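Local coordinates for protein ECL CdiI (Enterobacter cloacae subsp. cloacae, PDB 4NTQ) that serves as the immunity protein of a contact-dependent growth inhibition module, forming a complex with the CdiA toxin, a ribosomal RNase, at residues E30-P35 and L64-Y69; I77-L82 and N94-E99. One frame throughout, in Å; residues are numbered along the deposited sequence.

Overall arrangement
Both contacts are buried and their centres lie about 10 Å apart, joined through neighbouring strands of one antiparallel sheet. Contact 1 sets two sheets against each other: the end of strand 28-35, from the first sheet, rests on the segment that runs out of strand 61-65, an outermost strand of the second. Contact 2 lies inside that second sheet, pairing strands 76-85 and 88-97. The chemistry follows the position: apolar side chains and two bridging waters between sheets in contact 1, regular backbone hydrogen bonds within a sheet in contact 2. Backbone bonds of L64 to W80 and V66 to F78 tie the two together, and residues of both reach the toxin chain.

Contact 1: residues E30-P35 and L64-Y69; sequences EELHLP and LAVSMY
P35 packs its ring against the phenol end of Y69, with CB 3.3 Å from Y69 OH and CG 3.7 Å from Y69 CZ. The two side chains meet at about a right angle, and the proline approaches the aromatic ring obliquely. The same CG also rests on S67 CB at 3.7 Å, so the proline ring touches both the serine and the tyrosine. One residue before the serine, V66 stands with CG1 anti to its own carbonyl carbon (chi1 -63°), which carries this methyl to L32 CD1 at 4.0 Å. L34 slants across the valine, its CG 3.6 Å from V66 O and its CD1 near V66 CB, while helix 41-58 touches the leucine through I41, Y44 and W48. The polar ends are held elsewhere: Y69 OH by E16, S67 OG by the backbone N of F78.

Water does the polar bridging between the segments. One molecule lies within bonding distance of H33 O and V66 O; a second donates to P35 O and, at 2.8 Å, to M68 O. Carbonyl oxygens of the two segments, with no direct hydrogen bond between the segments, are thus linked through single water molecules, so this junction between the two sheets rests on apolar packing and water bridges instead of direct strand pairing.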
ATOM      1  N   GLU B  30     -10.211  -4.079   2.801  1.00 30.71           N
ATOM      2  CA  GLU B  30      -9.800  -3.854   1.423  1.00 30.98           C
ATOM      3  C   GLU B  30      -8.933  -5.007   1.002  1.00 31.99           C
ATOM      4  O   GLU B  30      -8.023  -5.379   1.736  1.00 34.91           O
ATOM      5  CB  GLU B  30      -8.999  -2.549   1.295  1.00 29.54           C
ATOM      6  CG  GLU B  30      -8.397  -2.338  -0.096  1.00 34.55           C
ATOM      7  CD  GLU B  30      -7.715  -0.984  -0.260  1.00 37.06           C
ATOM      8  OE1 GLU B  30      -8.151  -0.009   0.385  1.00 36.26           O
ATOM      9  OE2 GLU B  30      -6.747  -0.895  -1.044  1.00 36.12           O
ATOM     10  N   GLU B  31      -9.223  -5.564  -0.172  1.00 28.18           N
ATOM     11  CA  GLU B  31      -8.481  -6.705  -0.725  1.00 31.77           C
ATOM     12  C   GLU B  31      -7.069  -6.305  -1.185  1.00 32.58           C
ATOM     13  O   GLU B  31      -6.871  -5.234  -1.761  1.00 30.89           O
ATOM     14  CB  GLU B  31      -9.272  -7.310  -1.891  1.00 38.07           C
ATOM     15  CG  GLU B  31      -8.644  -8.524  -2.557  1.00 45.97           C
ATOM     16  CD  GLU B  31      -9.595  -9.194  -3.563  1.00 54.75           C
ATOM     17  OE1 GLU B  31     -10.764  -8.743  -3.687  1.00 51.69           O
ATOM     18  OE2 GLU B  31      -9.170 -10.173  -4.224  1.00 54.63           O
ATOM     19  N   LEU B  32      -6.089  -7.161  -0.906  1.00 28.62           N
ATOM     20  CA  LEU B  32      -4.705  -6.920  -1.315  1.00 32.20           C
ATOM     21  C   LEU B  32      -4.100  -8.161  -1.986  1.00 36.00           C
ATOM     22  O   LEU B  32      -4.504  -9.302  -1.703  1.00 31.84           O
ATOM     23  CB  LEU B  32      -3.851  -6.535  -0.111  1.00 36.27           C
ATOM     24  CG  LEU B  32      -4.287  -5.310   0.698  1.00 31.80           C
ATOM     25  CD1 LEU B  32      -3.472  -5.260   1.964  1.00 21.14           C
ATOM     26  CD2 LEU B  32      -4.121  -4.021  -0.132  1.00 27.38           C
ATOM     27  N   HIS B  33      -3.139  -7.923  -2.878  1.00 32.32           N
ATOM     28  CA  HIS B  33      -2.380  -8.990  -3.525  1.00 27.86           C
ATOM     29  C   HIS B  33      -0.897  -8.813  -3.178  1.00 37.95           C
ATOM     30  O   HIS B  33      -0.191  -8.042  -3.835  1.00 43.31           O
ATOM     31  CB  HIS B  33      -2.560  -8.942  -5.045  1.00 26.87           C
ATOM     32  CG  HIS B  33      -3.983  -9.081  -5.497  1.00 39.04           C
ATOM     33  ND1 HIS B  33      -4.438  -8.610  -6.710  1.00 37.08           N
ATOM     34  CD2 HIS B  33      -5.048  -9.665  -4.899  1.00 43.02           C
ATOM     35  CE1 HIS B  33      -5.724  -8.881  -6.837  1.00 41.50           C
ATOM     36  NE2 HIS B  33      -6.120  -9.523  -5.748  1.00 49.61           N
ATOM     37  N   LEU B  34      -0.431  -9.520  -2.148  1.00 30.67           N
ATOM     38  CA  LEU B  34       0.937  -9.382  -1.677  1.00 30.93           C
ATOM     39  C   LEU B  34       1.869 -10.203  -2.557  1.00 29.92           C
ATOM     40  O   LEU B  34       1.750 -11.426  -2.598  1.00 33.00           O
ATOM     41  CB  LEU B  34       1.053  -9.850  -0.222  1.00 34.84           C
ATOM     42  CG  LEU B  34       0.687  -8.843   0.871  1.00 31.14           C
ATOM     43  CD1 LEU B  34      -0.744  -8.356   0.727  1.00 26.01           C
ATOM     44  CD2 LEU B  34       0.916  -9.437   2.259  1.00 29.77           C
ATOM     45  N   PRO B  35       2.788  -9.534  -3.278  1.00 29.56           N
ATOM     46  CA  PRO B  35       3.711 -10.266  -4.164  1.00 32.02           C
ATOM     47  C   PRO B  35       4.711 -11.098  -3.369  1.00 36.05           C
ATOM     48  O   PRO B  35       5.224 -10.648  -2.331  1.00 33.66           O
ATOM     49  CB  PRO B  35       4.435  -9.148  -4.935  1.00 27.17           C
ATOM     50  CG  PRO B  35       4.323  -7.951  -4.097  1.00 25.13           C
ATOM     51  CD  PRO B  35       2.981  -8.078  -3.374  1.00 28.47           C
ATOM     52  N   LEU B  64       3.523  -0.743   7.653  1.00 24.19           N
ATOM     53  CA  LEU B  64       3.330  -2.149   7.291  1.00 27.14           C
ATOM     54  C   LEU B  64       3.369  -2.305   5.779  1.00 32.02           C
ATOM     55  O   LEU B  64       2.401  -1.955   5.103  1.00 29.39           O
ATOM     56  CB  LEU B  64       1.957  -2.646   7.762  1.00 18.60           C
ATOM     57  CG  LEU B  64       1.587  -2.439   9.227  1.00 27.37           C
ATOM     58  CD1 LEU B  64       0.171  -2.933   9.513  1.00 16.31           C
ATOM     59  CD2 LEU B  64       2.570  -3.141  10.122  1.00 17.16           C
ATOM     60  N   ALA B  65       4.463  -2.845   5.249  1.00 22.94           N
ATOM     61  CA  ALA B  65       4.600  -3.022   3.806  1.00 27.53           C
ATOM     62  C   ALA B  65       3.676  -4.131   3.300  1.00 34.01           C
ATOM     63  O   ALA B  65       3.564  -5.189   3.918  1.00 30.73           O
ATOM     64  CB  ALA B  65       6.040  -3.344   3.440  1.00 26.72           C
ATOM     65  N   VAL B  66       3.004  -3.889   2.182  1.00 28.45           N
ATOM     66  CA  VAL B  66       2.189  -4.940   1.583  1.00 29.83           C
ATOM     67  C   VAL B  66       2.643  -5.227   0.154  1.00 35.11           C
ATOM     68  O   VAL B  66       1.912  -5.806  -0.658  1.00 34.59           O
ATOM     69  CB  VAL B  66       0.705  -4.625   1.670  1.00 15.84           C
ATOM     70  CG1 VAL B  66       0.290  -4.562   3.148  1.00 16.52           C
ATOM     71  CG2 VAL B  66       0.409  -3.339   0.944  1.00 25.74           C
ATOM     72  N   SER B  67       3.868  -4.805  -0.139  1.00 36.71           N
ATOM     73  CA  SER B  67       4.576  -5.285  -1.306  1.00 36.43           C
ATOM     74  C   SER B  67       6.052  -5.052  -1.043  1.00 35.89           C
ATOM     75  O   SER B  67       6.420  -4.110  -0.343  1.00 36.60           O
ATOM     76  CB  SER B  67       4.127  -4.558  -2.584  1.00 30.69           C
ATOM     77  OG  SER B  67       4.582  -3.216  -2.586  1.00 33.50           O
HETATM   78  N   MSE B  68       6.890  -5.911  -1.611  1.00 33.44           N
HETATM   79  CA  MSE B  68       8.315  -5.838  -1.415  1.00 40.22           C
HETATM   80  C   MSE B  68       8.996  -6.593  -2.533  1.00 46.39           C
HETATM   81  O   MSE B  68       8.525  -7.647  -2.967  1.00 43.67           O
HETATM   82  CB  MSE B  68       8.702  -6.452  -0.073  1.00 33.63           C
HETATM   83  CG  MSE B  68      10.190  -6.364   0.230  1.00 50.38           C
HETATM   84 SE   MSE B  68      10.770  -4.492   0.372  1.00 48.93          SE
HETATM   85  CE  MSE B  68       9.240  -3.824   1.420  1.00 38.92           C
ATOM     86  N   TYR B  69      10.099  -6.035  -3.008  1.00 42.79           N
ATOM     87  CA  TYR B  69      10.920  -6.707  -3.993  1.00 45.48           C
ATOM     88  C   TYR B  69      12.340  -6.514  -3.556  1.00 48.56           C
ATOM     89  O   TYR B  69      12.581  -5.901  -2.512  1.00 47.27           O
ATOM     90  CB  TYR B  69      10.686  -6.105  -5.370  1.00 44.32           C
ATOM     91  CG  TYR B  69       9.265  -6.282  -5.848  1.00 48.13           C
ATOM     92  CD1 TYR B  69       8.296  -5.312  -5.594  1.00 42.49           C
ATOM     93  CD2 TYR B  69       8.882  -7.432  -6.535  1.00 47.19           C
ATOM     94  CE1 TYR B  69       6.991  -5.479  -6.029  1.00 41.88           C
ATOM     95  CE2 TYR B  69       7.584  -7.608  -6.973  1.00 40.87           C
ATOM     96  CZ  TYR B  69       6.644  -6.635  -6.723  1.00 42.17           C
ATOM     97  OH  TYR B  69       5.350  -6.818  -7.159  1.00 43.49           O
TER
HETATM   98  O   HOH W   1       0.181  -5.065  -2.591  1.00 35.83           O
HETATM   99  O   HOH W   2       7.800 -10.280  -2.515  1.00 25.92           O

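Contact 2: residues I77-L82 and N94-E99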
ATOM      1  N   ILE B  77       6.936   0.736  -3.081  1.00 34.10           N
ATOM      2  CA  ILE B  77       6.200  -0.292  -2.373  1.00 37.08           C
ATOM      3  C   ILE B  77       4.945   0.314  -1.771  1.00 37.07           C
ATOM      4  O   ILE B  77       4.924   1.500  -1.430  1.00 35.42           O
ATOM      5  CB  ILE B  77       7.032  -0.910  -1.238  1.00 39.78           C
ATOM      6  CG1 ILE B  77       7.344   0.146  -0.172  1.00 40.76           C
ATOM      7  CG2 ILE B  77       8.305  -1.548  -1.792  1.00 33.50           C
ATOM      8  CD1 ILE B  77       8.107  -0.366   1.032  1.00 29.58           C
ATOM      9  N   PHE B  78       3.891  -0.494  -1.671  1.00 27.43           N
ATOM     10  CA  PHE B  78       2.670  -0.068  -1.000  1.00 28.06           C
ATOM     11  C   PHE B  78       2.797  -0.356   0.475  1.00 25.51           C
ATOM     12  O   PHE B  78       3.326  -1.397   0.869  1.00 29.50           O
ATOM     13  CB  PHE B  78       1.433  -0.771  -1.566  1.00 34.62           C
ATOM     14  CG  PHE B  78       1.108  -0.377  -2.974  1.00 39.01           C
ATOM     15  CD1 PHE B  78       0.292   0.710  -3.230  1.00 26.55           C
ATOM     16  CD2 PHE B  78       1.630  -1.086  -4.038  1.00 38.83           C
ATOM     17  CE1 PHE B  78      -0.006   1.073  -4.522  1.00 44.04           C
ATOM     18  CE2 PHE B  78       1.339  -0.721  -5.337  1.00 44.62           C
ATOM     19  CZ  PHE B  78       0.520   0.362  -5.579  1.00 38.19           C
ATOM     20  N   THR B  79       2.335   0.582   1.292  1.00 28.84           N
ATOM     21  CA  THR B  79       2.347   0.395   2.728  1.00 28.69           C
ATOM     22  C   THR B  79       1.039   0.851   3.327  1.00 30.39           C
ATOM     23  O   THR B  79       0.318   1.663   2.741  1.00 26.79           O
ATOM     24  CB  THR B  79       3.439   1.236   3.388  1.00 32.32           C
ATOM     25  OG1 THR B  79       3.105   2.619   3.243  1.00 28.03           O
ATOM     26  CG2 THR B  79       4.811   0.961   2.755  1.00 29.41           C
ATOM     27  N   TRP B  80       0.735   0.312   4.501  1.00 30.00           N
ATOM     28  CA  TRP B  80      -0.311   0.864   5.339  1.00 27.84           C
ATOM     29  C   TRP B  80       0.392   1.358   6.589  1.00 30.12           C
ATOM     30  O   TRP B  80       1.179   0.624   7.192  1.00 27.10           O
ATOM     31  CB  TRP B  80      -1.400  -0.175   5.615  1.00 25.38           C
ATOM     32  CG  TRP B  80      -2.207  -0.436   4.342  1.00 29.95           C
ATOM     33  CD1 TRP B  80      -1.812  -1.172   3.265  1.00 22.35           C
ATOM     34  CD2 TRP B  80      -3.496   0.108   4.002  1.00 29.75           C
ATOM     35  NE1 TRP B  80      -2.780  -1.141   2.287  1.00 26.25           N
ATOM     36  CE2 TRP B  80      -3.824  -0.369   2.716  1.00 25.93           C
ATOM     37  CE3 TRP B  80      -4.408   0.945   4.667  1.00 29.94           C
ATOM     38  CZ2 TRP B  80      -5.021  -0.042   2.079  1.00 28.27           C
ATOM     39  CZ3 TRP B  80      -5.596   1.266   4.037  1.00 26.05           C
ATOM     40  CH2 TRP B  80      -5.890   0.780   2.750  1.00 30.42           C
ATOM     41  N   VAL B  81       0.134   2.617   6.939  1.00 26.79           N
ATOM     42  CA  VAL B  81       0.896   3.322   7.956  1.00 26.14           C
ATOM     43  C   VAL B  81       0.035   3.651   9.163  1.00 27.65           C
ATOM     44  O   VAL B  81      -1.030   4.260   9.021  1.00 33.54           O
ATOM     45  CB  VAL B  81       1.461   4.628   7.376  1.00 36.64           C
ATOM     46  CG1 VAL B  81       2.093   5.465   8.463  1.00 37.74           C
ATOM     47  CG2 VAL B  81       2.462   4.319   6.268  1.00 31.58           C
ATOM     48  N   LEU B  82       0.496   3.246  10.344  1.00 29.40           N
ATOM     49  CA  LEU B  82      -0.271   3.426  11.578  1.00 21.93           C
ATOM     50  C   LEU B  82       0.339   4.569  12.374  1.00 36.73           C
ATOM     51  O   LEU B  82       1.545   4.593  12.606  1.00 33.19           O
ATOM     52  CB  LEU B  82      -0.256   2.146  12.418  1.00 29.65           C
ATOM     53  CG  LEU B  82      -1.191   0.996  12.023  1.00 26.81           C
ATOM     54  CD1 LEU B  82      -1.045   0.571  10.571  1.00 21.61           C
ATOM     55  CD2 LEU B  82      -0.958  -0.183  12.929  1.00 28.26           C
ATOM     56  N   ASN B  94      -0.063   4.565   1.956  1.00 32.45           N
ATOM     57  CA  ASN B  94       0.923   5.422   1.300  1.00 30.13           C
ATOM     58  C   ASN B  94       1.821   4.606   0.431  1.00 35.06           C
ATOM     59  O   ASN B  94       2.207   3.495   0.802  1.00 46.94           O
ATOM     60  CB  ASN B  94       1.754   6.209   2.335  1.00 27.07           C
ATOM     61  CG  ASN B  94       0.895   7.124   3.191  1.00 38.77           C
ATOM     62  OD1 ASN B  94      -0.226   7.481   2.808  1.00 44.77           O
ATOM     63  ND2 ASN B  94       1.408   7.510   4.354  1.00 52.10           N
ATOM     64  N   VAL B  95       2.132   5.140  -0.742  1.00 37.46           N
ATOM     65  CA  VAL B  95       3.115   4.527  -1.619  1.00 39.57           C
ATOM     66  C   VAL B  95       4.461   5.165  -1.345  1.00 48.65           C
ATOM     67  O   VAL B  95       4.588   6.392  -1.407  1.00 59.72           O
ATOM     68  CB  VAL B  95       2.780   4.760  -3.088  1.00 40.23           C
ATOM     69  CG1 VAL B  95       3.897   4.254  -3.962  1.00 33.00           C
ATOM     70  CG2 VAL B  95       1.486   4.087  -3.441  1.00 49.91           C
ATOM     71  N   ILE B  96       5.460   4.344  -1.040  1.00 43.03           N
ATOM     72  CA  ILE B  96       6.805   4.852  -0.854  1.00 41.52           C
ATOM     73  C   ILE B  96       7.631   4.753  -2.136  1.00 46.57           C
ATOM     74  O   ILE B  96       7.928   3.658  -2.602  1.00 48.13           O
ATOM     75  CB  ILE B  96       7.542   4.087   0.224  1.00 38.82           C
ATOM     76  CG1 ILE B  96       6.731   4.051   1.513  1.00 43.92           C
ATOM     77  CG2 ILE B  96       8.867   4.736   0.478  1.00 38.91           C
ATOM     78  CD1 ILE B  96       7.563   3.642   2.701  1.00 37.36           C
ATOM     79  N   PHE B  97       8.019   5.899  -2.688  1.00 50.72           N
ATOM     80  CA  PHE B  97       8.801   5.929  -3.922  1.00 48.10           C
ATOM     81  C   PHE B  97      10.291   5.813  -3.659  1.00 47.78           C
ATOM     82  O   PHE B  97      10.833   6.525  -2.826  1.00 51.06           O
ATOM     83  CB  PHE B  97       8.506   7.199  -4.713  1.00 49.00           C
ATOM     84  CG  PHE B  97       7.196   7.158  -5.426  1.00 46.59           C
ATOM     85  CD1 PHE B  97       7.027   6.336  -6.524  1.00 43.73           C
ATOM     86  CD2 PHE B  97       6.133   7.926  -4.996  1.00 40.60           C
ATOM     87  CE1 PHE B  97       5.814   6.282  -7.185  1.00 52.36           C
ATOM     88  CE2 PHE B  97       4.919   7.874  -5.650  1.00 42.99           C
ATOM     89  CZ  PHE B  97       4.757   7.055  -6.742  1.00 45.47           C
ATOM     90  N   LEU B  98      10.953   4.905  -4.371  1.00 67.67           N
ATOM     91  CA  LEU B  98      12.367   4.638  -4.140  1.00 73.55           C
ATOM     92  C   LEU B  98      13.180   4.577  -5.431  1.00 72.94           C
ATOM     93  O   LEU B  98      14.316   4.089  -5.424  1.00 69.90           O
ATOM     94  CB  LEU B  98      12.522   3.313  -3.392  1.00 73.73           C
ATOM     95  CG  LEU B  98      11.529   3.068  -2.260  1.00 79.12           C
ATOM     96  CD1 LEU B  98      11.585   1.614  -1.838  1.00 80.82           C
ATOM     97  CD2 LEU B  98      11.846   3.982  -1.097  1.00 68.99           C
ATOM     98  N   GLU B  99      12.592   5.054  -6.527  1.00 74.91           N
ATOM     99  CA  GLU B  99      13.208   4.953  -7.845  1.00 77.75           C
ATOM    100  C   GLU B  99      14.560   5.635  -7.842  1.00 83.03           C
ATOM    101  O   GLU B  99      15.518   5.136  -8.441  1.00 86.56           O
ATOM    102  CB  GLU B  99      12.296   5.560  -8.910  1.00 78.31           C
TER
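I77 and I96 form a hydrogen-bonded pair of the antiparallel beta hairpin made by strands 76-85 and 88-97. I77 N donates to I96 O at 3.1 Å, and I96 N returns a straighter bond to I77 O at 2.9 Å. Two residues on, T79 and N94 repeat the pattern: T79 N gives to N94 O, and N94 N gives to T79 O, each at 3.0 Å. T79 O also accepts from the side chain of N93.

Between these pairs, F78 and V95 form the non-hydrogen-bonded pair. F78 turns its N and O away from strand 88-97, N bonding S67 OG and O accepting from V66 N, which continues the sheet; V95 makes backbone hydrogen bonds to the chain of Contact-dependent inhibitor A, so the toxin meets the hairpin directly. The side chains of F78 and V95 run side by side, CE1 of the ring lying 3.5 Å from V95 CG2. On the face with I77 and I96, T79 sends CG2 to I96 CD1 at 3.8 Å. Its hydroxyl, held between the backbone N and the carbonyl carbon (chi1 67°), turns to the partner strand: OG1 donates to N94 O at 2.7 Å, tilted 31° from the carbonyl plane, giving that oxygen a second donor beside T79 N.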